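Local coordinates for type I modular polyketide synthase (Streptomyces albus subsp. albus, PDB 6IYT), which probably loads the acyl carrier protein of a salinomycin synthase module with an extender unit, its acyltransferase domain selecting the acyl group, likely ethylmalonyl, from coenzyme A, at residues H90-V94 with W439-V443; W132-E138 with R422-P428; I278-P284 with P373-E377; F376-R381 with I404-D410. One frame throughout, in Å; residues are numbered along the deposited sequence.

Contact 1 of 4, residues H90-V94 with W439-V443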
loop_
_atom_site.group_PDB
_atom_site.type_symbol
_atom_site.label_atom_id
_atom_site.label_comp_id
_atom_site.label_asym_id
_atom_site.label_seq_id
_atom_site.Cartn_x
_atom_site.Cartn_y
_atom_site.Cartn_z
ATOM N N HIS A 90 8.395 -24.749 3.135
ATOM C CA HIS A 90 8.246 -24.230 4.493
ATOM C C HIS A 90 9.379 -23.238 4.749
ATOM O O HIS A 90 10.576 -23.582 4.587
ATOM C CB HIS A 90 8.326 -25.366 5.519
ATOM C CG HIS A 90 7.160 -26.310 5.470
ATOM N ND1 HIS A 90 6.203 -26.348 6.457
ATOM C CD2 HIS A 90 6.723 -27.134 4.488
ATOM C CE1 HIS A 90 5.263 -27.220 6.120
ATOM N NE2 HIS A 90 5.549 -27.699 4.926
ATOM N N ARG A 91 9.021 -22.032 5.174
ATOM C CA ARG A 91 9.950 -20.911 5.088
ATOM C C ARG A 91 9.952 -20.096 6.350
ATOM O O ARG A 91 8.942 -19.959 7.004
ATOM C CB ARG A 91 9.573 -20.032 3.886
ATOM C CG ARG A 91 9.735 -20.729 2.547
ATOM C CD ARG A 91 9.277 -19.840 1.409
ATOM N NE ARG A 91 9.382 -20.540 0.162
ATOM C CZ ARG A 91 9.260 -20.006 -1.049
ATOM N NH1 ARG A 91 8.887 -18.744 -1.209
ATOM N NH2 ARG A 91 9.327 -20.818 -2.132
ATOM N N ALA A 92 11.116 -19.566 6.699
ATOM C CA ALA A 92 11.226 -18.617 7.781
ATOM C C ALA A 92 12.242 -17.556 7.457
ATOM O O ALA A 92 13.210 -17.806 6.713
ATOM C CB ALA A 92 11.596 -19.313 9.075
ATOM N N VAL A 93 12.097 -16.406 8.113
ATOM C CA VAL A 93 13.074 -15.354 8.029
ATOM C C VAL A 93 13.390 -14.836 9.426
ATOM O O VAL A 93 12.493 -14.529 10.212
ATOM C CB VAL A 93 12.580 -14.219 7.163
ATOM C CG1 VAL A 93 13.602 -13.107 7.095
ATOM C CG2 VAL A 93 12.181 -14.741 5.774
ATOM N N VAL A 94 14.676 -14.751 9.717
ATOM C CA VAL A 94 15.171 -14.111 10.911
ATOM C C VAL A 94 15.786 -12.756 10.560
ATOM O O VAL A 94 16.538 -12.659 9.592
ATOM C CB VAL A 94 16.274 -15.003 11.563
ATOM C CG1 VAL A 94 16.685 -14.447 12.891
ATOM C CG2 VAL A 94 15.757 -16.418 11.736
ATOM N N TRP A 439 7.238 -13.531 0.947
ATOM C CA TRP A 439 8.077 -14.644 0.473
ATOM C C TRP A 439 7.727 -15.942 1.205
ATOM O O TRP A 439 7.677 -17.014 0.585
ATOM C CB TRP A 439 9.554 -14.319 0.674
ATOM C CG TRP A 439 10.523 -15.461 0.292
ATOM C CD1 TRP A 439 10.854 -15.891 -0.986
ATOM C CD2 TRP A 439 11.165 -16.356 1.189
ATOM N NE1 TRP A 439 11.777 -16.913 -0.915
ATOM C CE2 TRP A 439 11.948 -17.247 0.413
ATOM C CE3 TRP A 439 11.210 -16.465 2.574
ATOM C CZ2 TRP A 439 12.736 -18.228 0.993
ATOM C CZ3 TRP A 439 12.004 -17.449 3.143
ATOM C CH2 TRP A 439 12.777 -18.292 2.351
ATOM N N THR A 440 7.451 -15.855 2.503
ATOM C CA THR A 440 7.151 -17.069 3.251
ATOM C C THR A 440 5.835 -17.653 2.804
ATOM O O THR A 440 5.587 -18.845 3.023
ATOM C CB THR A 440 7.118 -16.874 4.776
ATOM O OG1 THR A 440 6.150 -15.878 5.105
ATOM C CG2 THR A 440 8.504 -16.499 5.317
ATOM N N ARG A 441 5.006 -16.841 2.139
ATOM C CA ARG A 441 3.738 -17.331 1.558
ATOM C C ARG A 441 3.855 -17.666 0.076
ATOM O O ARG A 441 2.853 -18.004 -0.565
ATOM C CB ARG A 441 2.613 -16.307 1.747
ATOM C CG ARG A 441 2.232 -16.045 3.191
ATOM C CD ARG A 441 1.101 -16.933 3.678
ATOM N NE ARG A 441 0.004 -17.066 2.714
ATOM C CZ ARG A 441 -1.061 -16.268 2.658
ATOM N NH1 ARG A 441 -1.145 -15.188 3.421
ATOM N NH2 ARG A 441 -1.966 -16.478 1.730
ATOM N N GLY A 442 5.056 -17.535 -0.490
ATOM C CA GLY A 442 5.333 -18.116 -1.816
ATOM C C GLY A 442 5.633 -17.101 -2.908
ATOM O O GLY A 442 5.806 -17.463 -4.072
ATOM N N VAL A 443 5.702 -15.829 -2.543
ATOM C CA VAL A 443 5.973 -14.801 -3.494
ATOM C C VAL A 443 7.443 -14.912 -3.881
ATOM O O VAL A 443 8.325 -14.924 -3.006
ATOM C CB VAL A 443 5.686 -13.391 -2.929
ATOM C CG1 VAL A 443 6.234 -12.319 -3.859
ATOM C CG2 VAL A 443 4.195 -13.188 -2.724
#

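Contact 2 of 4, residues W132-E138 with R422-P428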
loop_
_atom_site.group_PDB
_atom_site.type_symbol
_atom_site.label_atom_id
_atom_site.label_comp_id
_atom_site.label_asym_id
_atom_site.label_seq_id
_atom_site.Cartn_x
_atom_site.Cartn_y
_atom_site.Cartn_z
ATOM N N TRP A 132 0.429 8.543 8.440
ATOM C CA TRP A 132 0.797 8.707 9.830
ATOM C C TRP A 132 1.934 9.708 10.014
ATOM O O TRP A 132 2.723 9.967 9.100
ATOM C CB TRP A 132 1.162 7.365 10.465
ATOM C CG TRP A 132 2.156 6.539 9.687
ATOM C CD1 TRP A 132 1.879 5.659 8.680
ATOM C CD2 TRP A 132 3.559 6.382 9.979
ATOM N NE1 TRP A 132 3.012 4.970 8.331
ATOM C CE2 TRP A 132 4.054 5.387 9.125
ATOM C CE3 TRP A 132 4.447 7.012 10.874
ATOM C CZ2 TRP A 132 5.368 4.966 9.171
ATOM C CZ3 TRP A 132 5.745 6.583 10.917
ATOM C CH2 TRP A 132 6.207 5.617 10.035
ATOM N N ALA A 133 1.911 10.379 11.158
ATOM C CA ALA A 133 2.835 11.449 11.411
ATOM C C ALA A 133 4.244 10.895 11.464
ATOM O O ALA A 133 4.523 9.941 12.206
ATOM C CB ALA A 133 2.486 12.151 12.715
ATOM N N GLY A 134 5.094 11.417 10.596
ATOM C CA GLY A 134 6.486 10.962 10.494
ATOM C C GLY A 134 6.712 9.878 9.445
ATOM O O GLY A 134 7.836 9.418 9.258
ATOM N N MET A 135 5.648 9.471 8.745
ATOM C CA MET A 135 5.784 8.478 7.650
ATOM C C MET A 135 6.838 8.904 6.609
ATOM O O MET A 135 7.002 10.093 6.318
ATOM C CB MET A 135 4.430 8.254 6.944
ATOM C CG MET A 135 3.922 9.468 6.174
ATOM S SD MET A 135 2.335 9.118 5.412
ATOM C CE MET A 135 2.839 8.045 4.087
ATOM N N ALA A 136 7.550 7.913 6.081
ATOM C CA ALA A 136 8.492 8.061 4.942
ATOM C C ALA A 136 9.872 8.585 5.309
ATOM O O ALA A 136 10.807 8.398 4.559
ATOM C CB ALA A 136 7.898 8.899 3.817
ATOM N N VAL A 137 9.977 9.288 6.433
ATOM C CA VAL A 137 11.239 9.910 6.817
ATOM C C VAL A 137 12.342 8.859 6.970
ATOM O O VAL A 137 13.417 9.014 6.461
ATOM C CB VAL A 137 11.116 10.708 8.144
ATOM C CG1 VAL A 137 12.472 11.295 8.523
ATOM C CG2 VAL A 137 10.086 11.799 8.006
ATOM N N GLU A 138 12.058 7.799 7.691
ATOM C CA GLU A 138 13.087 6.837 8.011
ATOM C C GLU A 138 13.456 6.055 6.769
ATOM O O GLU A 138 14.617 5.751 6.551
ATOM C CB GLU A 138 12.635 5.888 9.113
ATOM C CG GLU A 138 13.740 4.960 9.580
ATOM C CD GLU A 138 13.281 4.001 10.672
ATOM O OE1 GLU A 138 14.036 3.023 10.961
ATOM O OE2 GLU A 138 12.124 4.165 11.161
ATOM N N ARG A 422 3.665 0.325 7.977
ATOM C CA ARG A 422 2.608 0.379 8.943
ATOM C C ARG A 422 2.861 1.543 9.860
ATOM O O ARG A 422 3.984 2.036 9.938
ATOM C CB ARG A 422 2.541 -0.951 9.730
ATOM C CG ARG A 422 1.263 -1.152 10.500
ATOM C CD ARG A 422 1.031 -2.641 10.817
ATOM N NE ARG A 422 2.148 -3.194 11.584
ATOM C CZ ARG A 422 2.237 -4.453 11.994
ATOM N NH1 ARG A 422 1.344 -5.349 11.594
ATOM N NH2 ARG A 422 3.338 -4.860 12.625
ATOM N N ARG A 423 1.800 2.033 10.524
ATOM C CA ARG A 423 1.941 3.185 11.406
ATOM C C ARG A 423 3.109 2.978 12.418
ATOM O O ARG A 423 3.152 1.978 13.098
ATOM C CB ARG A 423 0.614 3.425 12.181
ATOM C CG ARG A 423 0.747 4.515 13.216
ATOM C CD ARG A 423 -0.602 4.878 13.817
ATOM N NE ARG A 423 -0.446 5.911 14.850
ATOM C CZ ARG A 423 -1.450 6.589 15.382
ATOM N NH1 ARG A 423 -2.686 6.386 14.950
ATOM N NH2 ARG A 423 -1.213 7.465 16.368
ATOM N N GLN A 424 4.041 3.946 12.454
ATOM C CA GLN A 424 5.240 3.940 13.305
ATOM C C GLN A 424 6.225 2.811 12.999
ATOM O O GLN A 424 7.115 2.522 13.795
ATOM C CB GLN A 424 4.853 3.932 14.773
ATOM C CG GLN A 424 4.333 5.277 15.262
ATOM C CD GLN A 424 5.268 6.435 14.904
ATOM O OE1 GLN A 424 6.463 6.368 15.133
ATOM N NE2 GLN A 424 4.717 7.476 14.293
ATOM N N GLU A 425 6.071 2.192 11.841
ATOM C CA GLU A 425 7.033 1.238 11.357
ATOM C C GLU A 425 7.447 1.610 9.952
ATOM O O GLU A 425 6.767 1.254 8.975
ATOM C CB GLU A 425 6.416 -0.172 11.352
ATOM C CG GLU A 425 5.886 -0.598 12.712
ATOM C CD GLU A 425 4.960 -1.796 12.637
ATOM O OE1 GLU A 425 5.354 -2.812 12.041
ATOM O OE2 GLU A 425 3.886 -1.750 13.269
ATOM N N GLY A 426 8.590 2.259 9.836
ATOM C CA GLY A 426 8.902 3.007 8.657
ATOM C C GLY A 426 10.230 2.727 8.036
ATOM O O GLY A 426 10.641 3.446 7.125
ATOM N N GLY A 427 10.985 1.759 8.571
ATOM C CA GLY A 427 12.357 1.594 8.144
ATOM C C GLY A 427 12.696 0.194 7.646
ATOM O O GLY A 427 11.827 -0.572 7.235
ATOM N N PRO A 428 13.973 -0.154 7.694
ATOM C CA PRO A 428 14.333 -1.385 7.042
ATOM C C PRO A 428 13.700 -2.601 7.677
ATOM O O PRO A 428 13.326 -3.533 6.962
ATOM C CB PRO A 428 15.846 -1.413 7.182
ATOM C CG PRO A 428 16.214 0.008 7.159
ATOM C CD PRO A 428 15.132 0.728 7.886
HETATM O O HOH W 1 10.329 2.574 12.295
#

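Contact 3 of 4, residues I278-P284 with P373-E377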
loop_
_atom_site.group_PDB
_atom_site.type_symbol
_atom_site.label_atom_id
_atom_site.label_comp_id
_atom_site.label_asym_id
_atom_site.label_seq_id
_atom_site.Cartn_x
_atom_site.Cartn_y
_atom_site.Cartn_z
ATOM N N ILE A 278 -23.546 6.044 0.980
ATOM C CA ILE A 278 -22.446 5.109 0.959
ATOM C C ILE A 278 -21.455 5.524 -0.123
ATOM O O ILE A 278 -21.835 5.728 -1.328
ATOM C CB ILE A 278 -22.943 3.672 0.748
ATOM C CG1 ILE A 278 -23.682 3.204 2.009
ATOM C CG2 ILE A 278 -21.796 2.754 0.411
ATOM C CD1 ILE A 278 -24.000 1.737 2.021
ATOM N N ALA A 279 -20.193 5.692 0.310
ATOM C CA ALA A 279 -19.121 6.253 -0.524
ATOM C C ALA A 279 -18.188 5.180 -1.056
ATOM O O ALA A 279 -17.398 5.440 -1.960
ATOM C CB ALA A 279 -18.312 7.259 0.279
ATOM N N GLY A 280 -18.286 3.971 -0.524
ATOM C CA GLY A 280 -17.380 2.903 -0.916
ATOM C C GLY A 280 -17.827 1.564 -0.384
ATOM O O GLY A 280 -18.271 1.459 0.733
ATOM N N ASN A 281 -17.566 0.533 -1.153
ATOM C CA ASN A 281 -17.680 -0.843 -0.676
ATOM C C ASN A 281 -16.338 -1.517 -0.713
ATOM O O ASN A 281 -15.795 -1.736 -1.789
ATOM C CB ASN A 281 -18.657 -1.626 -1.554
ATOM C CG ASN A 281 -20.057 -1.075 -1.490
ATOM O OD1 ASN A 281 -20.853 -1.475 -0.644
ATOM N ND2 ASN A 281 -20.344 -0.114 -2.332
ATOM N N ASN A 282 -15.784 -1.817 0.464
ATOM C CA ASN A 282 -14.422 -2.307 0.573
ATOM C C ASN A 282 -14.336 -3.782 0.871
ATOM O O ASN A 282 -13.288 -4.427 0.627
ATOM C CB ASN A 282 -13.678 -1.551 1.640
ATOM C CG ASN A 282 -13.296 -0.167 1.201
ATOM O OD1 ASN A 282 -13.530 0.212 0.044
ATOM N ND2 ASN A 282 -12.898 0.657 2.163
ATOM N N GLY A 283 -15.384 -4.307 1.484
ATOM C CA GLY A 283 -15.516 -5.747 1.678
ATOM C C GLY A 283 -16.897 -6.070 2.187
ATOM O O GLY A 283 -17.716 -5.153 2.378
ATOM N N PRO A 284 -17.162 -7.367 2.474
ATOM C CA PRO A 284 -18.550 -7.760 2.764
ATOM C C PRO A 284 -19.059 -7.100 4.029
ATOM O O PRO A 284 -20.280 -6.888 4.178
ATOM C CB PRO A 284 -18.470 -9.280 2.966
ATOM C CG PRO A 284 -17.140 -9.706 2.478
ATOM C CD PRO A 284 -16.319 -8.509 2.103
ATOM N N PRO A 373 -19.386 6.344 -5.871
ATOM C CA PRO A 373 -18.909 5.385 -4.848
ATOM C C PRO A 373 -17.841 4.458 -5.380
ATOM O O PRO A 373 -17.867 4.067 -6.558
ATOM C CB PRO A 373 -20.183 4.590 -4.475
ATOM C CG PRO A 373 -21.135 4.835 -5.603
ATOM C CD PRO A 373 -20.836 6.222 -6.100
ATOM N N VAL A 374 -16.896 4.131 -4.533
ATOM C CA VAL A 374 -15.787 3.257 -4.900
ATOM C C VAL A 374 -16.252 1.801 -4.826
ATOM O O VAL A 374 -16.465 1.255 -3.734
ATOM C CB VAL A 374 -14.581 3.486 -3.963
ATOM C CG1 VAL A 374 -13.339 2.763 -4.494
ATOM C CG2 VAL A 374 -14.288 4.971 -3.815
ATOM N N SER A 375 -16.209 1.125 -5.957
ATOM C CA SER A 375 -16.605 -0.263 -6.020
ATOM C C SER A 375 -15.408 -1.170 -5.847
ATOM O O SER A 375 -14.991 -1.821 -6.777
ATOM C CB SER A 375 -17.285 -0.557 -7.352
ATOM O OG SER A 375 -18.446 0.201 -7.473
ATOM N N PHE A 376 -14.830 -1.205 -4.659
ATOM C CA PHE A 376 -13.557 -1.920 -4.509
ATOM C C PHE A 376 -13.800 -3.452 -4.317
ATOM O O PHE A 376 -13.196 -4.266 -5.019
ATOM C CB PHE A 376 -12.747 -1.320 -3.342
ATOM C CG PHE A 376 -11.431 -2.005 -3.092
ATOM C CD1 PHE A 376 -10.349 -1.786 -3.939
ATOM C CD2 PHE A 376 -11.288 -2.887 -2.056
ATOM C CE1 PHE A 376 -9.124 -2.400 -3.688
ATOM C CE2 PHE A 376 -10.073 -3.510 -1.800
ATOM C CZ PHE A 376 -8.991 -3.259 -2.625
ATOM N N GLU A 377 -14.763 -3.807 -3.453
ATOM C CA GLU A 377 -15.113 -5.210 -3.206
ATOM C C GLU A 377 -15.442 -6.027 -4.483
ATOM O O GLU A 377 -14.855 -7.067 -4.696
ATOM C CB GLU A 377 -16.258 -5.315 -2.185
ATOM C CG GLU A 377 -16.779 -6.728 -2.004
ATOM C CD GLU A 377 -18.039 -6.769 -1.141
ATOM O OE1 GLU A 377 -18.583 -5.694 -0.840
ATOM O OE2 GLU A 377 -18.470 -7.869 -0.755
#

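Contact 4 of 4, residues F376-R381 with I404-D410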
loop_
_atom_site.group_PDB
_atom_site.type_symbol
_atom_site.label_atom_id
_atom_site.label_comp_id
_atom_site.label_asym_id
_atom_site.label_seq_id
_atom_site.Cartn_x
_atom_site.Cartn_y
_atom_site.Cartn_z
ATOM N N PHE A 376 -14.830 -1.205 -4.659
ATOM C CA PHE A 376 -13.557 -1.920 -4.509
ATOM C C PHE A 376 -13.800 -3.452 -4.317
ATOM O O PHE A 376 -13.196 -4.266 -5.019
ATOM C CB PHE A 376 -12.747 -1.320 -3.342
ATOM C CG PHE A 376 -11.431 -2.005 -3.092
ATOM C CD1 PHE A 376 -10.349 -1.786 -3.939
ATOM C CD2 PHE A 376 -11.288 -2.887 -2.056
ATOM C CE1 PHE A 376 -9.124 -2.400 -3.688
ATOM C CE2 PHE A 376 -10.073 -3.510 -1.800
ATOM C CZ PHE A 376 -8.991 -3.259 -2.625
ATOM N N GLU A 377 -14.763 -3.807 -3.453
ATOM C CA GLU A 377 -15.113 -5.210 -3.206
ATOM C C GLU A 377 -15.442 -6.027 -4.483
ATOM O O GLU A 377 -14.855 -7.067 -4.696
ATOM C CB GLU A 377 -16.258 -5.315 -2.185
ATOM C CG GLU A 377 -16.779 -6.728 -2.004
ATOM C CD GLU A 377 -18.039 -6.769 -1.141
ATOM O OE1 GLU A 377 -18.583 -5.694 -0.840
ATOM O OE2 GLU A 377 -18.470 -7.869 -0.755
ATOM N N PRO A 378 -16.261 -5.472 -5.409
ATOM C CA PRO A 378 -16.533 -6.223 -6.645
ATOM C C PRO A 378 -15.290 -6.374 -7.549
ATOM O O PRO A 378 -15.138 -7.370 -8.255
ATOM C CB PRO A 378 -17.608 -5.396 -7.346
ATOM C CG PRO A 378 -18.101 -4.403 -6.356
ATOM C CD PRO A 378 -17.127 -4.287 -5.251
ATOM N N VAL A 379 -14.403 -5.410 -7.500
ATOM C CA VAL A 379 -13.190 -5.494 -8.273
ATOM C C VAL A 379 -12.220 -6.529 -7.665
ATOM O O VAL A 379 -11.611 -7.303 -8.392
ATOM C CB VAL A 379 -12.526 -4.109 -8.402
ATOM C CG1 VAL A 379 -11.140 -4.242 -9.008
ATOM C CG2 VAL A 379 -13.409 -3.197 -9.251
ATOM N N VAL A 380 -12.168 -6.626 -6.343
ATOM C CA VAL A 380 -11.394 -7.681 -5.714
ATOM C C VAL A 380 -11.911 -9.065 -6.172
ATOM O O VAL A 380 -11.132 -9.950 -6.483
ATOM C CB VAL A 380 -11.455 -7.591 -4.190
ATOM C CG1 VAL A 380 -10.753 -8.782 -3.546
ATOM C CG2 VAL A 380 -10.813 -6.303 -3.732
ATOM N N ARG A 381 -13.225 -9.240 -6.147
ATOM C CA ARG A 381 -13.828 -10.480 -6.645
ATOM C C ARG A 381 -13.394 -10.770 -8.091
ATOM O O ARG A 381 -13.015 -11.885 -8.430
ATOM C CB ARG A 381 -15.348 -10.392 -6.563
ATOM C CG ARG A 381 -15.895 -10.315 -5.173
ATOM C CD ARG A 381 -17.411 -10.272 -5.171
ATOM N NE ARG A 381 -17.889 -9.965 -3.843
ATOM C CZ ARG A 381 -18.105 -10.879 -2.903
ATOM N NH1 ARG A 381 -18.406 -10.505 -1.665
ATOM N NH2 ARG A 381 -18.034 -12.176 -3.205
ATOM N N ILE A 404 -9.661 -7.041 1.531
ATOM C CA ILE A 404 -9.300 -8.006 0.540
ATOM C C ILE A 404 -9.428 -9.429 1.101
ATOM O O ILE A 404 -10.003 -10.294 0.465
ATOM C CB ILE A 404 -7.866 -7.768 0.009
ATOM C CG1 ILE A 404 -7.827 -6.441 -0.762
ATOM C CG2 ILE A 404 -7.426 -8.907 -0.890
ATOM C CD1 ILE A 404 -6.429 -5.900 -0.970
ATOM N N SER A 405 -8.852 -9.674 2.284
ATOM C CA SER A 405 -8.950 -11.013 2.921
ATOM C C SER A 405 -10.404 -11.398 3.189
ATOM O O SER A 405 -10.829 -12.522 2.877
ATOM C CB SER A 405 -8.170 -11.040 4.236
ATOM O OG SER A 405 -6.844 -10.665 4.001
ATOM N N GLU A 406 -11.164 -10.463 3.738
ATOM C CA GLU A 406 -12.623 -10.700 4.030
ATOM C C GLU A 406 -13.407 -11.078 2.757
ATOM O O GLU A 406 -14.263 -11.993 2.753
ATOM C CB GLU A 406 -13.223 -9.434 4.632
ATOM C CG GLU A 406 -13.537 -9.510 6.113
ATOM C CD GLU A 406 -14.593 -8.483 6.530
ATOM O OE1 GLU A 406 -15.184 -7.813 5.632
ATOM O OE2 GLU A 406 -14.812 -8.322 7.748
ATOM N N THR A 407 -13.140 -10.363 1.673
ATOM C CA THR A 407 -13.744 -10.683 0.381
ATOM C C THR A 407 -13.294 -12.050 -0.129
ATOM O O THR A 407 -14.109 -12.843 -0.601
ATOM C CB THR A 407 -13.392 -9.608 -0.665
ATOM O OG1 THR A 407 -13.842 -8.320 -0.215
ATOM C CG2 THR A 407 -14.002 -9.929 -2.011
ATOM N N SER A 408 -11.988 -12.331 -0.063
ATOM C CA SER A 408 -11.483 -13.640 -0.505
ATOM C C SER A 408 -12.146 -14.793 0.296
ATOM O O SER A 408 -12.489 -15.817 -0.269
ATOM C CB SER A 408 -9.971 -13.720 -0.389
ATOM O OG SER A 408 -9.573 -13.953 0.938
ATOM N N ASP A 409 -12.388 -14.569 1.578
ATOM C CA ASP A 409 -13.075 -15.571 2.423
ATOM C C ASP A 409 -14.517 -15.805 1.950
ATOM O O ASP A 409 -14.984 -16.938 1.881
ATOM C CB ASP A 409 -13.072 -15.129 3.882
ATOM C CG ASP A 409 -11.712 -15.227 4.513
ATOM O OD1 ASP A 409 -10.796 -15.837 3.898
ATOM O OD2 ASP A 409 -11.524 -14.618 5.587
ATOM N N ASP A 410 -15.166 -14.745 1.526
ATOM C CA ASP A 410 -16.531 -14.820 1.018
ATOM C C ASP A 410 -16.586 -15.558 -0.328
ATOM O O ASP A 410 -17.476 -16.366 -0.558
ATOM C CB ASP A 410 -17.096 -13.400 0.888
ATOM C CG ASP A 410 -18.592 -13.373 0.626
ATOM O OD1 ASP A 410 -19.357 -13.878 1.479
ATOM O OD2 ASP A 410 -19.011 -12.659 -0.318
#

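Contact 1 of 4, residues H90-V94 with W439-V443
R91 lies across W439 and bonds to the same residue's backbone. The polar part is one hydrogen bond, R91 NH1 to W439 O at 2.8 Å, with an N-H...O angle of 154°. G442 N also donates to W439 O, at 2.9 Å. The two donors reach this carbonyl from opposite faces of its plane. The second bond belongs to a Schellman motif, in which G442 ends the helix with positive phi. R91 NH1 thus bonds to a carbonyl in the last turn of helix 428-439, where the helix end would probably favour a cation.

The stacking part uses the whole length of the arginine. R91 CD sits 3.7 Å from the centroid of the W439 six-membered ring, a CH-pi contact almost on the ring normal. Further out, R91 CZ is 4.3 Å from the centroid of the five-membered ring, a cation-pi contact. The guanidinium and indole planes are 27° apart. The chain is extended from CG to NE, which carries it over the ring.

Apolar contacts complete the interface. V93 CG2 is 3.8 Å from W439 CE3, and R91 CB is 4.0 Å from T440 CG2.

R91 NE is held by F88 O, and T440 OG1 by A436 O. Strand 90-96 of the CurL-like region, flanked by strands 43-49 and 111-114 in an antiparallel sheet, meets the end of helix 428-439 of the acyltransferase region.

Contact 2 of 4, residues W132-E138 with R422-P428
W132 lays its indole against the backbone of the turn R422-E425. R423 CA stands 3.6 Å from the centroid of the five-membered ring, a CH-pi contact over the face. Q424 N lies over the same face, nearer the six-membered ring, while G426 CA meets the ring edge. W132 CG sits between its backbone N and carbonyl carbon (chi1 50°), which folds the ring back over its own type II turn, W132-M135. W132 NE1 donates to A396 O.

A133 O accepts a weak hydrogen bond from Q424 NE2 at 3.2 Å. The glutamine side chain bends at chi2 (-51°), bringing its amide back to the ring, with NE2 3.5 Å from W132 CE3. M135 CB sandwiches the indole from the face opposite R423 CA.

E138 extends alongside G426 and G427. Its OE1 is 3.6 Å from G427 CA. A water donates to E138 OE2 at 2.7 Å and accepts from G426 N at 3.0 Å, bridging the two segments.

Two type II turns thus pack together at the surface of the acyltransferase domain. The contact joins helix 137-142 to the loop from strand 416-418 into helix 428-439, while M135 packs behind on helix 181-200.

Contact 3 of 4, residues I278-P284 with P373-E377
Strand 374-375 forms a short, weakly bonded parallel edge strand of the mixed five-stranded sheet, beside strand 276-283. G280 pairs with V374. Two good bonds flank the pair: V374 N to A279 O and N281 N to V374 O, both 2.9 Å. The second runs nearly along the C=O axis, at 164°. In the first, the donor stands above the carbonyl plane. P373 CA also makes a CA-H...O contact with A279 O, at 3.3 Å.

After S375, the centre of an inverse gamma turn, the chain goes over into helix 376-385. N281 O accepts a good bond from E377 N, the N281 O to E377 N distance being 2.9 Å. F376 N gives the same oxygen a weak bond.

The side chains then follow the strand. F376 presents its ring edge to N282 O, with F376 CD2 3.7 Å away. N282 OD1 lies 3.8 Å from F376 CB. E377 extends past G283 to P284, where E377 OE2 is 3.6 Å from P284 CD. V374 touches H212, which lies within the predicted GxSxG nucleophile elbow, and also H320.

Classic beta bulges occur at A279-G280 and N282-G283, facing T288 and S286. N282 O is buried without a polar partner. E377 OE2 comes no nearer to 278-284 than 3.5 Å, at P284 N. It takes its charge partner from R381, which would probably favour the ionised carboxylate.

Contact 4 of 4, residues F376-R381 with I404-D410
R381 and T407 meet where helix 376-385 packs on helix 401-411. The two axes approach to 9.7 Å and cross at -57°. A salt-bridge network of E377, R381 and D410 borders the packed side chains.

The arginine can be followed outward. R381 CB leaves the helix beside this interface, and CG is directed beside the backbone N. R381 CG touches T407 CG2 at 3.7 Å. The chain then runs extended through CD to NE. At the guanidinium, T407 CG2 lies over one face, off toward the rim. The edge is used for charge. R381 NH1 donates to D410 OD2 at 2.6 Å. R381 NH2 adds a weak bond to the same oxygen. NH1 also donates to E377 OE2 at 2.8 Å, within its own helix and nearly straight at 170°. Both oxygens are met on their anti sides, close to the guanidinium plane. The D410 carboxylate is turned nearly perpendicular to that plane. Two acids grip NH1, which probably limits rotation of the guanidinium, and the arginine probably offsets their mutual repulsion.

Deeper in, the contact is apolar. V380 CG1 packs on T407 CG2 at 3.8 Å. V380 CG2 covers one face of the F376 ring. T407 OG1 turns back to G403 O in its own helix and also touches E377 CG. At the inner end, I404 CG1 meets the edge of the F376 ring, 3.8 Å from F376 CE2.

Overall arrangement
Contacts 3 and 4 are continuous. They share F376 and E377, their centres are about 10 Å apart, and P284 CD of contact 3 touches T407 OG1 of contact 4 at 3.4 Å. Strand 276-283, helix 376-385 and helix 401-411 therefore form one packed unit. V374 in contact 3 touches the predicted nucleophile elbow, the probable active site; F376 lies near it. Contact 2 is on the opposite side of the chain's centre, its centre about 27 Å from those of contacts 3 and 4. Contact 1 stands farther out, about 32 Å centre to centre from contact 3, and joins the three-stranded sheet to the acyltransferase region. Along the sequence the other three are nested between its two segments.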